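Local coordinates for NAD nucleotidase (PDB 3ZTV), which breaks down NAD to adenosine and nicotinamide riboside in the periplasm, acting as a zinc-dependent pyrophosphatase and 5'-nucleotidase of broad specificity, at residues S23-H28 with S84-V89; A126-D131 with V174-E179; Y245-E250 with K289-L294; G359-S364 with A414-G419; R373-A378 with S565-N570. All coordinates share one frame; numbering follows the deposited sequence.

Along the chain, contacts 1, 2 and 3 follow one another in series, and all three lie in the N-terminal, zinc-bearing part of the enzyme. Contact 1 joins the loop after strand 11-18 to helix 84-93 close to the metals. Contact 2 is a two-stranded sheet whose centre is about 27 Å from that of contact 1, and contact 3 links segments associated with the two large mixed sheets. Contacts 4 and 5 belong to the C-terminal, adenosine-binding part, their segments alternating along the chain and their centres about 20 Å apart. The centres of contacts 3 and 4 are about 48 Å apart, on opposite sides of the chain's centre, in keeping with zinc and adenosine being held by separate parts of the chain.

Contact 1: residues S23-H28 with S84-V89; sequences SYLEPH and SADAAV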
# COMPACT_ATOMS: atom_id res chain seq x y z
N SER A 23 -10.65 3.21 29.45
CA SER A 23 -11.10 4.03 30.57
C SER A 23 -11.71 3.24 31.73
O SER A 23 -12.44 3.81 32.56
CB SER A 23 -12.05 5.14 30.09
OG SER A 23 -11.40 6.00 29.17
N TYR A 24 -11.41 1.94 31.80
CA TYR A 24 -11.86 1.11 32.93
C TYR A 24 -10.92 1.30 34.11
O TYR A 24 -10.02 0.49 34.36
CB TYR A 24 -11.96 -0.37 32.55
CG TYR A 24 -13.25 -0.72 31.85
CD1 TYR A 24 -13.50 -0.29 30.55
CD2 TYR A 24 -14.23 -1.46 32.50
CE1 TYR A 24 -14.69 -0.61 29.92
CE2 TYR A 24 -15.42 -1.78 31.88
CZ TYR A 24 -15.65 -1.35 30.58
OH TYR A 24 -16.84 -1.68 29.97
N LEU A 25 -11.13 2.38 34.86
CA LEU A 25 -10.28 2.64 36.01
C LEU A 25 -10.63 1.76 37.20
O LEU A 25 -9.77 1.43 38.02
CB LEU A 25 -10.36 4.12 36.42
CG LEU A 25 -9.32 5.05 35.78
CD1 LEU A 25 -9.33 4.96 34.26
CD2 LEU A 25 -9.53 6.48 36.25
N GLU A 26 -11.90 1.38 37.31
CA GLU A 26 -12.37 0.53 38.40
C GLU A 26 -12.46 -0.91 37.92
O GLU A 26 -12.48 -1.15 36.72
CB GLU A 26 -13.74 1.00 38.89
CG GLU A 26 -13.76 2.39 39.53
CD GLU A 26 -15.11 2.73 40.14
OE1 GLU A 26 -15.63 1.92 40.94
OE2 GLU A 26 -15.66 3.81 39.84
N PRO A 27 -12.52 -1.86 38.86
CA PRO A 27 -12.77 -3.26 38.51
C PRO A 27 -14.13 -3.43 37.83
O PRO A 27 -14.97 -2.51 37.90
CB PRO A 27 -12.77 -3.98 39.87
CG PRO A 27 -11.98 -3.08 40.76
CD PRO A 27 -12.35 -1.69 40.32
N HIS A 28 -14.34 -4.56 37.17
CA HIS A 28 -15.66 -4.88 36.64
C HIS A 28 -15.97 -6.36 36.88
O HIS A 28 -15.08 -7.16 37.17
CB HIS A 28 -15.80 -4.49 35.16
CG HIS A 28 -14.94 -5.30 34.24
ND1 HIS A 28 -13.59 -5.05 34.07
CD2 HIS A 28 -15.23 -6.33 33.42
CE1 HIS A 28 -13.09 -5.91 33.20
NE2 HIS A 28 -14.07 -6.70 32.79
N SER A 84 -8.08 13.05 31.03
CA SER A 84 -7.17 13.41 32.12
C SER A 84 -7.07 12.33 33.20
O SER A 84 -6.01 12.16 33.81
CB SER A 84 -7.53 14.76 32.74
OG SER A 84 -8.76 14.68 33.43
N ALA A 85 -8.16 11.61 33.46
CA ALA A 85 -8.13 10.53 34.44
C ALA A 85 -7.28 9.37 33.94
O ALA A 85 -6.48 8.80 34.69
CB ALA A 85 -9.54 10.07 34.76
N ASP A 86 -7.43 9.05 32.65
CA ASP A 86 -6.63 8.00 32.04
C ASP A 86 -5.16 8.38 32.03
O ASP A 86 -4.30 7.57 32.36
CB ASP A 86 -7.13 7.70 30.63
CG ASP A 86 -8.49 7.04 30.64
OD1 ASP A 86 -8.57 5.89 31.13
OD2 ASP A 86 -9.47 7.65 30.17
N ALA A 87 -4.85 9.62 31.66
CA ALA A 87 -3.47 10.08 31.68
C ALA A 87 -2.87 9.97 33.08
O ALA A 87 -1.71 9.56 33.23
CB ALA A 87 -3.35 11.52 31.14
N ALA A 88 -3.65 10.32 34.10
CA ALA A 88 -3.16 10.30 35.47
C ALA A 88 -2.77 8.89 35.92
O ALA A 88 -1.70 8.68 36.51
CB ALA A 88 -4.21 10.90 36.41
N VAL A 89 -3.63 7.92 35.67
CA VAL A 89 -3.33 6.56 36.10
C VAL A 89 -2.23 5.91 35.26
O VAL A 89 -1.41 5.14 35.77
CB VAL A 89 -4.59 5.66 36.23
CG1 VAL A 89 -5.58 6.26 37.26
CG2 VAL A 89 -5.26 5.45 34.89
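The carboxylate of Asp-86 accepts a hydrogen bond from Ser-23, whose OG donates to Asp-86 OD2 over 2.7 Å, reaching it on the syn side but 26° out of the carboxylate plane. The other oxygen, Asp-86 OD1, is hydrogen-bonded to His-21 NE2; Leu-25 CD1 packs beside this OD1 at 3.4 Å, and Ser-23 CA also lies close to it. With OG beside its own backbone N (chi1 -60°), the Ser-23 hydroxyl also reaches the backbone N of Thr-73, so it is gripped from two parts of the chain. This is the metal-binding region of the calcineurin-like phosphoesterase fold: Ser-23 directly follows the zinc ligand His-22, its side chain about 10 Å from a bound zinc ion, while Asp-86 sits in the first turn of helix 84-93. Residues before and after Asp-86 on the helix, Ala-85 and Val-89, give the apolar part of the contact. Leu-25 is directed toward the helix; its CD2 rests on Ala-85 CB (3.9 Å) and Val-89 CG1 (4.1 Å), and its CD1 lies near Val-89 CG2. Phe-78 and Tyr-77 of helix 76-79 touch Ser-23 and Leu-25 respectively, and Tyr-346 of helix 337-353 touches Ala-85.

Contact 2: residues A126-D131 with V174-E179; sequences ANVIPD and VKFYDE
Strands 128-130 and 174-176 form a small antiparallel two-stranded sheet within the calcineurin-like phosphoesterase region, bordering the second subunit. Ile-129 and Lys-175 are its hydrogen-bonded pair, with Ile-129 N to Lys-175 O at 2.8 Å and Lys-175 N to Ile-129 O at 3.0 Å. The pairing continues past the strand ends, where Tyr-177 N bonds to Asn-127 O. Beside it Asn-127 ND2 reaches Tyr-177 O at 3.0 Å, the acceptor lying close to the amide plane; at the other end of that amide, OD1 takes the backbone N of Asp-159. On one face Val-128 CG1 sits 4.3 Å from the centroid of the Phe-176 ring, a CH-pi contact over the ring face but displaced toward its rim. The same methyl is pressed tightly against Val-174 CG1, at 3.4 Å. Ile-129, on the face shared with Lys-175, sets CD1 4.0 Å from Tyr-177 CE2, near Asn-188 and Gln-184 of the second subunit. Lys-175, bent at chi2 and chi4, brings NZ to 2.7 Å from Asp-131 OD2 on its syn lone pair. The single short salt bridge probably offsets both charges where Asn-217 and Pro-254 of the second subunit pack against the pair.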
# COMPACT_ATOMS: atom_id res chain seq x y z
N ALA A 126 4.25 4.72 13.97
CA ALA A 126 5.03 4.88 12.74
C ALA A 126 4.19 5.06 11.48
O ALA A 126 4.70 5.57 10.49
CB ALA A 126 5.99 3.70 12.57
N ASN A 127 2.92 4.64 11.50
CA ASN A 127 2.09 4.70 10.30
C ASN A 127 0.96 5.74 10.42
O ASN A 127 0.05 5.77 9.58
CB ASN A 127 1.53 3.32 9.91
CG ASN A 127 0.52 2.78 10.91
OD1 ASN A 127 0.64 3.00 12.12
ND2 ASN A 127 -0.45 2.03 10.41
N VAL A 128 1.03 6.57 11.46
CA VAL A 128 0.08 7.66 11.66
C VAL A 128 0.93 8.92 11.77
O VAL A 128 1.67 9.10 12.75
CB VAL A 128 -0.77 7.44 12.93
CG1 VAL A 128 -1.82 8.54 13.05
CG2 VAL A 128 -1.41 6.06 12.90
N ILE A 129 0.86 9.79 10.77
CA ILE A 129 1.84 10.87 10.63
C ILE A 129 1.16 12.22 10.38
O ILE A 129 0.59 12.45 9.31
CB ILE A 129 2.87 10.57 9.49
CG1 ILE A 129 3.48 9.17 9.64
CG2 ILE A 129 3.98 11.60 9.50
CD1 ILE A 129 4.47 8.80 8.52
N PRO A 130 1.19 13.13 11.38
CA PRO A 130 0.53 14.42 11.17
C PRO A 130 1.35 15.39 10.34
O PRO A 130 2.58 15.44 10.46
CB PRO A 130 0.37 14.96 12.60
CG PRO A 130 0.41 13.74 13.48
CD PRO A 130 1.45 12.87 12.80
N ASP A 131 0.67 16.15 9.49
CA ASP A 131 1.29 17.23 8.74
C ASP A 131 1.69 18.35 9.70
O ASP A 131 1.20 18.43 10.83
CB ASP A 131 0.33 17.78 7.67
CG ASP A 131 0.07 16.79 6.55
OD1 ASP A 131 0.92 15.94 6.27
OD2 ASP A 131 -1.00 16.90 5.90
N VAL A 174 -3.92 14.35 9.37
CA VAL A 174 -3.24 13.14 9.84
C VAL A 174 -3.26 12.09 8.75
O VAL A 174 -4.33 11.68 8.30
CB VAL A 174 -3.91 12.58 11.10
CG1 VAL A 174 -3.16 11.34 11.58
CG2 VAL A 174 -3.94 13.64 12.19
N LYS A 175 -2.08 11.65 8.31
CA LYS A 175 -1.97 10.69 7.22
C LYS A 175 -1.67 9.28 7.75
O LYS A 175 -0.87 9.10 8.66
CB LYS A 175 -0.90 11.14 6.22
CG LYS A 175 -1.38 12.10 5.12
CD LYS A 175 -2.07 13.34 5.67
CE LYS A 175 -2.44 14.32 4.55
NZ LYS A 175 -1.24 15.01 3.96
N PHE A 176 -2.34 8.29 7.16
CA PHE A 176 -2.20 6.89 7.57
C PHE A 176 -1.53 6.07 6.47
O PHE A 176 -1.79 6.29 5.29
CB PHE A 176 -3.57 6.28 7.86
CG PHE A 176 -4.23 6.80 9.12
CD1 PHE A 176 -4.82 8.06 9.15
CD2 PHE A 176 -4.25 6.02 10.27
CE1 PHE A 176 -5.42 8.53 10.32
CE2 PHE A 176 -4.85 6.49 11.44
CZ PHE A 176 -5.43 7.75 11.45
N TYR A 177 -0.71 5.11 6.87
CA TYR A 177 0.01 4.23 5.95
C TYR A 177 -0.20 2.75 6.28
O TYR A 177 -0.39 2.37 7.44
CB TYR A 177 1.50 4.63 5.91
CG TYR A 177 1.64 6.02 5.35
CD1 TYR A 177 1.71 6.23 3.98
CD2 TYR A 177 1.61 7.14 6.18
CE1 TYR A 177 1.79 7.51 3.45
CE2 TYR A 177 1.69 8.42 5.66
CZ TYR A 177 1.77 8.61 4.30
OH TYR A 177 1.83 9.89 3.78
N ASP A 178 -0.16 1.93 5.23
CA ASP A 178 -0.38 0.50 5.35
C ASP A 178 0.42 -0.15 6.47
O ASP A 178 1.63 0.10 6.61
CB ASP A 178 -0.05 -0.18 4.02
CG ASP A 178 -0.32 -1.66 4.05
OD1 ASP A 178 -1.50 -2.05 4.08
OD2 ASP A 178 0.66 -2.44 4.03
N GLU A 179 -0.25 -0.98 7.25
CA GLU A 179 0.38 -1.65 8.39
C GLU A 179 1.56 -2.54 8.00
O GLU A 179 2.64 -2.43 8.58
CB GLU A 179 -0.65 -2.50 9.17
CG GLU A 179 -1.86 -1.72 9.77
CD GLU A 179 -3.09 -1.70 8.87
OE1 GLU A 179 -2.94 -1.83 7.62
OE2 GLU A 179 -4.22 -1.57 9.42

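Contact 3: residues Y245-E250 with K289-L294; sequences YEYPLE and KIPHVL
Lys-289 passes its side chain by the ring edge and carbonyl O of Tyr-247 and across the Pro-248 ring, where the chain leads into strand 249-252. That strand borders one mixed sheet of the metallophosphoesterase part, whereas Lys-289 belongs to strand 284-295 of another, so the contact links segments of two different sheets. Lys-289 CB lies at the edge of the Tyr-247 ring, in its plane, 4.0 Å from CD1. With CG set between the backbone N and the carbonyl carbon (chi1 43°), the chain then runs outward, CG passing Tyr-247 O. Next, Lys-289 CD makes the nearest direct approach, 3.6 Å from Tyr-247 O, and at the same time meets Pro-248 CD, the two side chains crossing at about a right angle. A bend at chi4 turns NZ toward Glu-246, but the charges stay apart, 4.8 Å between Lys-289 NZ and Glu-246 OE2, and water bridges them. Glu-246 also has a second charged partner, Arg-237, which its OE1 meets in a salt bridge. Pro-291 CB covers one face of the Tyr-247 ring, while Pro-291 CG packs 4.0 Å from Tyr-247 CB; Leu-274 and Met-262, from the neighbouring strands 270-278 and 258-263, also touch Tyr-247. One water donates to Tyr-247 O at 2.7 Å and to Glu-246 OE2, and a second joins Glu-246 OE2 to Lys-289 NZ, which is 2.8 Å from its oxygen.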
# COMPACT_ATOMS: atom_id res chain seq x y z
N TYR A 245 -6.24 -17.83 22.27
CA TYR A 245 -4.96 -18.36 21.83
C TYR A 245 -4.08 -18.62 23.04
O TYR A 245 -4.32 -18.07 24.11
CB TYR A 245 -4.24 -17.33 20.96
CG TYR A 245 -4.88 -17.05 19.62
CD1 TYR A 245 -5.09 -18.07 18.70
CD2 TYR A 245 -5.22 -15.75 19.25
CE1 TYR A 245 -5.65 -17.81 17.47
CE2 TYR A 245 -5.78 -15.48 18.01
CZ TYR A 245 -5.99 -16.51 17.13
OH TYR A 245 -6.55 -16.24 15.89
N GLU A 246 -3.04 -19.43 22.86
CA GLU A 246 -2.01 -19.60 23.87
C GLU A 246 -1.14 -18.34 24.01
O GLU A 246 -0.84 -17.67 23.01
CB GLU A 246 -1.14 -20.82 23.54
CG GLU A 246 -0.20 -21.27 24.64
CD GLU A 246 -0.91 -21.99 25.78
OE1 GLU A 246 -2.04 -22.48 25.58
OE2 GLU A 246 -0.32 -22.06 26.87
N TYR A 247 -0.75 -18.03 25.23
CA TYR A 247 0.13 -16.91 25.50
C TYR A 247 1.59 -17.38 25.47
O TYR A 247 1.99 -18.15 26.33
CB TYR A 247 -0.19 -16.31 26.89
CG TYR A 247 0.60 -15.05 27.18
CD1 TYR A 247 1.87 -15.12 27.74
CD2 TYR A 247 0.09 -13.80 26.85
CE1 TYR A 247 2.62 -13.98 27.95
CE2 TYR A 247 0.82 -12.65 27.08
CZ TYR A 247 2.10 -12.75 27.61
OH TYR A 247 2.86 -11.63 27.84
N PRO A 248 2.40 -16.95 24.48
CA PRO A 248 2.13 -16.21 23.25
C PRO A 248 1.94 -17.17 22.08
O PRO A 248 2.17 -18.37 22.24
CB PRO A 248 3.45 -15.45 23.04
CG PRO A 248 4.48 -16.49 23.43
CD PRO A 248 3.85 -17.21 24.62
N LEU A 249 1.53 -16.65 20.93
CA LEU A 249 1.61 -17.37 19.66
C LEU A 249 3.02 -17.25 19.09
O LEU A 249 3.74 -16.29 19.37
CB LEU A 249 0.62 -16.78 18.66
CG LEU A 249 -0.85 -17.05 18.96
CD1 LEU A 249 -1.72 -16.29 17.96
CD2 LEU A 249 -1.13 -18.56 18.91
N GLU A 250 3.41 -18.25 18.29
CA GLU A 250 4.72 -18.28 17.65
C GLU A 250 4.59 -18.62 16.17
O GLU A 250 3.88 -19.54 15.81
CB GLU A 250 5.64 -19.31 18.32
CG GLU A 250 7.03 -19.37 17.69
CD GLU A 250 7.95 -20.42 18.30
OE1 GLU A 250 7.65 -20.94 19.40
OE2 GLU A 250 8.98 -20.71 17.67
N LYS A 289 6.40 -17.05 30.51
CA LYS A 289 5.18 -16.66 29.81
C LYS A 289 3.99 -16.82 30.74
O LYS A 289 3.53 -17.93 31.00
CB LYS A 289 5.00 -17.48 28.52
CG LYS A 289 5.29 -18.97 28.65
CD LYS A 289 5.04 -19.69 27.33
CE LYS A 289 5.24 -21.19 27.45
NZ LYS A 289 4.21 -21.83 28.31
N ILE A 290 3.51 -15.70 31.28
CA ILE A 290 2.40 -15.70 32.22
C ILE A 290 1.42 -14.58 31.90
O ILE A 290 1.78 -13.40 31.96
CB ILE A 290 2.87 -15.50 33.66
CG1 ILE A 290 4.02 -16.44 34.00
CG2 ILE A 290 1.70 -15.69 34.63
CD1 ILE A 290 4.71 -16.11 35.32
N PRO A 291 0.18 -14.93 31.53
CA PRO A 291 -0.87 -13.92 31.46
C PRO A 291 -1.54 -13.76 32.83
O PRO A 291 -2.34 -14.62 33.23
CB PRO A 291 -1.85 -14.51 30.44
CG PRO A 291 -1.69 -16.00 30.60
CD PRO A 291 -0.29 -16.26 31.10
N HIS A 292 -1.21 -12.69 33.56
CA HIS A 292 -1.75 -12.50 34.91
C HIS A 292 -3.14 -11.89 34.88
O HIS A 292 -3.30 -10.72 34.50
CB HIS A 292 -0.86 -11.55 35.72
CG HIS A 292 0.53 -12.05 35.96
ND1 HIS A 292 1.60 -11.77 35.14
CD2 HIS A 292 1.03 -12.80 36.98
CE1 HIS A 292 2.69 -12.33 35.63
NE2 HIS A 292 2.37 -12.95 36.75
N VAL A 293 -4.15 -12.65 35.29
CA VAL A 293 -5.49 -12.11 35.45
C VAL A 293 -5.62 -11.48 36.84
O VAL A 293 -5.37 -12.13 37.86
CB VAL A 293 -6.57 -13.18 35.26
CG1 VAL A 293 -7.96 -12.62 35.57
CG2 VAL A 293 -6.54 -13.71 33.85
N LEU A 294 -5.99 -10.20 36.87
CA LEU A 294 -6.08 -9.43 38.10
C LEU A 294 -7.47 -9.60 38.68
O LEU A 294 -8.45 -9.17 38.08
CB LEU A 294 -5.81 -7.96 37.79
CG LEU A 294 -4.52 -7.69 37.01
CD1 LEU A 294 -4.45 -6.23 36.59
CD2 LEU A 294 -3.29 -8.09 37.82
O HOH W 1 1.22 -20.19 27.92
O HOH W 2 2.37 -23.17 26.60

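Contact 4: residues G359-S364 with A414-G419; sequences GVITGS and ADILPG
Val-360 turns its CA toward Gly-419 O, a CA-H...O contact of 3.5 Å, just after Gly-359, which itself bonds through its backbone to Val-421 further along the partner strand. Ile-361 follows and carries most of the contact. Its N donates to Gly-419 O in an almost straight bond (176° at the hydrogen), the donor tilted from the carbonyl plane. In return Ile-361 O receives Gly-419 N at 2.8 Å on a lone pair in the carbonyl plane. This hydrogen-bonded antiparallel pair starts the pairing of strand 419-422 with strand 357-362, the middle strand of a three-stranded mixed sheet in the C-terminal domain; strand 558-560 runs parallel to it on its other side. From the same residue the side chain extends through a trans chi2 (174°) to place Ile-361 CD1 at 3.9 Å from Ile-416 CG2, the two isoleucines crossing at about a right angle. Phe-390 of helix 386-396 and Met-366 touch both isoleucines, and both are buried. After Thr-362, the last residue of the strand, whose hydroxyl is hydrogen-bonded to Glu-560, the chain passes into a loop at Gly-363. There the carbonyl faces the proline ring: Gly-363 O lies 3.4 Å from both CB and CG of Pro-418. At Ser-364 the link is through solvent, a single water donating to Ser-364 O and to Ile-416 O, each at 2.9 Å.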
# COMPACT_ATOMS: atom_id res chain seq x y z
N GLY A 359 -28.14 17.60 27.95
CA GLY A 359 -29.05 18.21 26.99
C GLY A 359 -30.45 18.34 27.55
O GLY A 359 -30.75 17.82 28.62
N VAL A 360 -31.31 19.04 26.81
CA VAL A 360 -32.69 19.25 27.20
C VAL A 360 -33.59 18.79 26.07
O VAL A 360 -33.33 19.08 24.90
CB VAL A 360 -32.96 20.74 27.49
CG1 VAL A 360 -34.43 20.97 27.83
CG2 VAL A 360 -32.08 21.22 28.63
N ILE A 361 -34.63 18.04 26.41
CA ILE A 361 -35.61 17.62 25.43
C ILE A 361 -36.90 18.42 25.61
O ILE A 361 -37.41 18.53 26.72
CB ILE A 361 -35.92 16.12 25.54
CG1 ILE A 361 -34.65 15.29 25.31
CG2 ILE A 361 -37.00 15.72 24.53
CD1 ILE A 361 -34.83 13.80 25.55
N THR A 362 -37.40 18.96 24.51
CA THR A 362 -38.67 19.67 24.52
C THR A 362 -39.69 18.89 23.70
O THR A 362 -39.34 18.01 22.92
CB THR A 362 -38.53 21.10 23.95
OG1 THR A 362 -37.94 21.04 22.65
CG2 THR A 362 -37.65 21.94 24.86
N GLY A 363 -40.97 19.22 23.89
CA GLY A 363 -42.02 18.54 23.17
C GLY A 363 -42.68 17.44 23.97
O GLY A 363 -42.61 17.42 25.20
N SER A 364 -43.31 16.51 23.26
CA SER A 364 -44.08 15.45 23.89
C SER A 364 -43.23 14.23 24.22
O SER A 364 -42.21 13.98 23.58
CB SER A 364 -45.24 15.03 22.98
OG SER A 364 -46.21 16.05 22.90
N ALA A 414 -38.65 2.36 29.17
CA ALA A 414 -39.65 3.35 29.56
C ALA A 414 -39.76 4.47 28.54
O ALA A 414 -38.90 4.60 27.66
CB ALA A 414 -39.31 3.93 30.94
N ASP A 415 -40.82 5.26 28.65
CA ASP A 415 -40.96 6.45 27.82
C ASP A 415 -39.78 7.36 28.11
O ASP A 415 -39.26 7.38 29.22
CB ASP A 415 -42.25 7.22 28.15
CG ASP A 415 -43.52 6.41 27.90
OD1 ASP A 415 -43.46 5.27 27.41
OD2 ASP A 415 -44.62 6.95 28.18
N ILE A 416 -39.38 8.14 27.11
CA ILE A 416 -38.40 9.19 27.33
C ILE A 416 -39.16 10.51 27.38
O ILE A 416 -39.75 10.94 26.39
CB ILE A 416 -37.34 9.22 26.22
CG1 ILE A 416 -36.57 7.89 26.20
CG2 ILE A 416 -36.38 10.38 26.42
CD1 ILE A 416 -35.53 7.78 25.10
N LEU A 417 -39.15 11.13 28.56
CA LEU A 417 -39.98 12.31 28.82
C LEU A 417 -39.21 13.60 28.58
O LEU A 417 -37.99 13.63 28.68
CB LEU A 417 -40.48 12.27 30.27
CG LEU A 417 -41.22 11.01 30.71
CD1 LEU A 417 -41.70 11.14 32.15
CD2 LEU A 417 -42.39 10.71 29.79
N PRO A 418 -39.94 14.69 28.26
CA PRO A 418 -39.29 15.99 28.09
C PRO A 418 -38.60 16.45 29.37
O PRO A 418 -38.99 16.04 30.46
CB PRO A 418 -40.47 16.93 27.75
CG PRO A 418 -41.67 16.23 28.29
CD PRO A 418 -41.40 14.77 28.11
N GLY A 419 -37.59 17.30 29.23
CA GLY A 419 -36.89 17.85 30.37
C GLY A 419 -35.39 17.67 30.28
O GLY A 419 -34.86 17.35 29.21
O HOH W 3 -39.73 13.54 25.05

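Contact 5: residues R373-A378 with S565-N570; sequences RIPNKA and SNVKFN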
# COMPACT_ATOMS: atom_id res chain seq x y z
N ARG A 373 -44.19 -1.39 22.74
CA ARG A 373 -43.28 -2.15 21.89
C ARG A 373 -43.77 -2.30 20.45
O ARG A 373 -42.99 -2.20 19.51
CB ARG A 373 -42.99 -3.52 22.49
CG ARG A 373 -42.05 -3.48 23.67
CD ARG A 373 -41.97 -4.84 24.35
NE ARG A 373 -40.98 -4.86 25.42
CZ ARG A 373 -40.74 -5.92 26.17
NH1 ARG A 373 -41.41 -7.05 25.96
NH2 ARG A 373 -39.83 -5.87 27.14
N ILE A 374 -45.07 -2.55 20.30
CA ILE A 374 -45.66 -2.76 18.98
C ILE A 374 -46.71 -1.69 18.70
O ILE A 374 -47.61 -1.46 19.51
CB ILE A 374 -46.31 -4.15 18.88
CG1 ILE A 374 -45.28 -5.24 19.19
CG2 ILE A 374 -46.92 -4.35 17.50
CD1 ILE A 374 -45.86 -6.63 19.26
N PRO A 375 -46.61 -1.01 17.54
CA PRO A 375 -47.56 0.06 17.25
C PRO A 375 -48.96 -0.48 17.05
O PRO A 375 -49.12 -1.61 16.59
CB PRO A 375 -47.04 0.65 15.92
CG PRO A 375 -45.62 0.16 15.80
CD PRO A 375 -45.60 -1.17 16.47
N ASN A 376 -49.96 0.33 17.40
CA ASN A 376 -51.37 0.02 17.12
C ASN A 376 -51.91 -1.22 17.82
O ASN A 376 -52.88 -1.83 17.37
CB ASN A 376 -51.60 -0.07 15.61
CG ASN A 376 -51.53 1.29 14.93
OD1 ASN A 376 -52.11 2.27 15.42
ND2 ASN A 376 -50.81 1.37 13.82
N LYS A 377 -51.27 -1.60 18.93
CA LYS A 377 -51.80 -2.66 19.78
C LYS A 377 -52.48 -2.06 21.01
O LYS A 377 -52.20 -0.92 21.37
CB LYS A 377 -50.69 -3.62 20.21
CG LYS A 377 -50.23 -4.58 19.12
CD LYS A 377 -51.40 -5.40 18.60
CE LYS A 377 -50.94 -6.47 17.61
NZ LYS A 377 -50.88 -7.82 18.23
N ALA A 378 -53.36 -2.83 21.64
CA ALA A 378 -54.02 -2.38 22.85
C ALA A 378 -53.00 -1.94 23.90
O ALA A 378 -52.05 -2.66 24.18
CB ALA A 378 -54.91 -3.48 23.41
N SER A 565 -41.89 7.01 14.60
CA SER A 565 -40.96 5.94 14.94
C SER A 565 -40.29 5.28 13.74
O SER A 565 -39.61 4.27 13.90
CB SER A 565 -41.72 4.86 15.71
OG SER A 565 -42.68 4.26 14.87
N ASN A 566 -40.49 5.83 12.54
CA ASN A 566 -39.98 5.21 11.30
C ASN A 566 -40.61 3.85 11.00
O ASN A 566 -40.07 3.06 10.22
CB ASN A 566 -38.44 5.09 11.32
CG ASN A 566 -37.73 6.39 10.96
OD1 ASN A 566 -36.53 6.54 11.21
ND2 ASN A 566 -38.47 7.33 10.37
N VAL A 567 -41.75 3.57 11.63
CA VAL A 567 -42.48 2.33 11.39
C VAL A 567 -43.97 2.58 11.23
O VAL A 567 -44.60 3.24 12.07
CB VAL A 567 -42.28 1.31 12.54
CG1 VAL A 567 -43.12 0.08 12.29
CG2 VAL A 567 -40.81 0.95 12.68
N LYS A 568 -44.54 2.06 10.14
CA LYS A 568 -45.99 2.01 10.00
C LYS A 568 -46.41 0.55 10.05
O LYS A 568 -46.13 -0.23 9.15
CB LYS A 568 -46.48 2.65 8.69
CG LYS A 568 -48.00 2.57 8.53
CD LYS A 568 -48.54 3.40 7.38
CE LYS A 568 -50.05 3.23 7.26
NZ LYS A 568 -50.65 4.15 6.25
N PHE A 569 -47.09 0.18 11.14
CA PHE A 569 -47.48 -1.20 11.35
C PHE A 569 -49.00 -1.33 11.32
O PHE A 569 -49.70 -0.74 12.14
CB PHE A 569 -46.92 -1.71 12.69
CG PHE A 569 -47.20 -3.16 12.95
CD1 PHE A 569 -46.57 -4.14 12.19
CD2 PHE A 569 -48.07 -3.56 13.95
CE1 PHE A 569 -46.82 -5.48 12.42
CE2 PHE A 569 -48.32 -4.90 14.19
CZ PHE A 569 -47.69 -5.87 13.42
N ASN A 570 -49.49 -2.09 10.35
CA ASN A 570 -50.92 -2.28 10.19
C ASN A 570 -51.37 -3.49 10.99
O ASN A 570 -51.17 -4.63 10.57
CB ASN A 570 -51.27 -2.43 8.70
CG ASN A 570 -50.71 -1.30 7.85
OD1 ASN A 570 -50.09 -1.53 6.81
ND2 ASN A 570 -50.94 -0.06 8.28
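Phe-569 is touched by three consecutive residues of the loop, Ile-374, Pro-375 and Asn-376. Ile-374 CG2 packs 3.6 Å from Phe-569 CE2, the two side chains crossing at a slant. Pro-375 meets the same residue twice: its carbonyl O comes to the ring edge, near the ring plane, 3.4 Å from Phe-569 CD2, and its CG lies 3.9 Å from Phe-569 CB. The ring reaches this place because its CG stands trans to the backbone N (chi1 -176°). Asn-376 adds the polar bond, ND2 donating to Phe-569 O at 2.9 Å, nearly along the C=O axis and with the oxygen close to the amide plane. A type II beta turn from Ile-374 to Lys-377 sets up these approaches, with Pro-375 and Asn-376 at its central positions and Asn-376 at the positive phi (64°) such a turn requires. The turn lies against strand 567-570, at the edge of a four-stranded mixed sheet, and Val-567 CG1 of that strand reaches Pro-375 CG at 4.3 Å. Further out, Phe-466 meets the Phe-569 ring edge-to-face and also touches Pro-375, while Lys-377 forms a salt bridge with Glu-478. Next to the turn, Arg-373 probably contributes to substrate binding, as in a nearly identical protein; its carbonyl O bonds to Tyr-468 OH, and its NH1 to Thr-463 OG1.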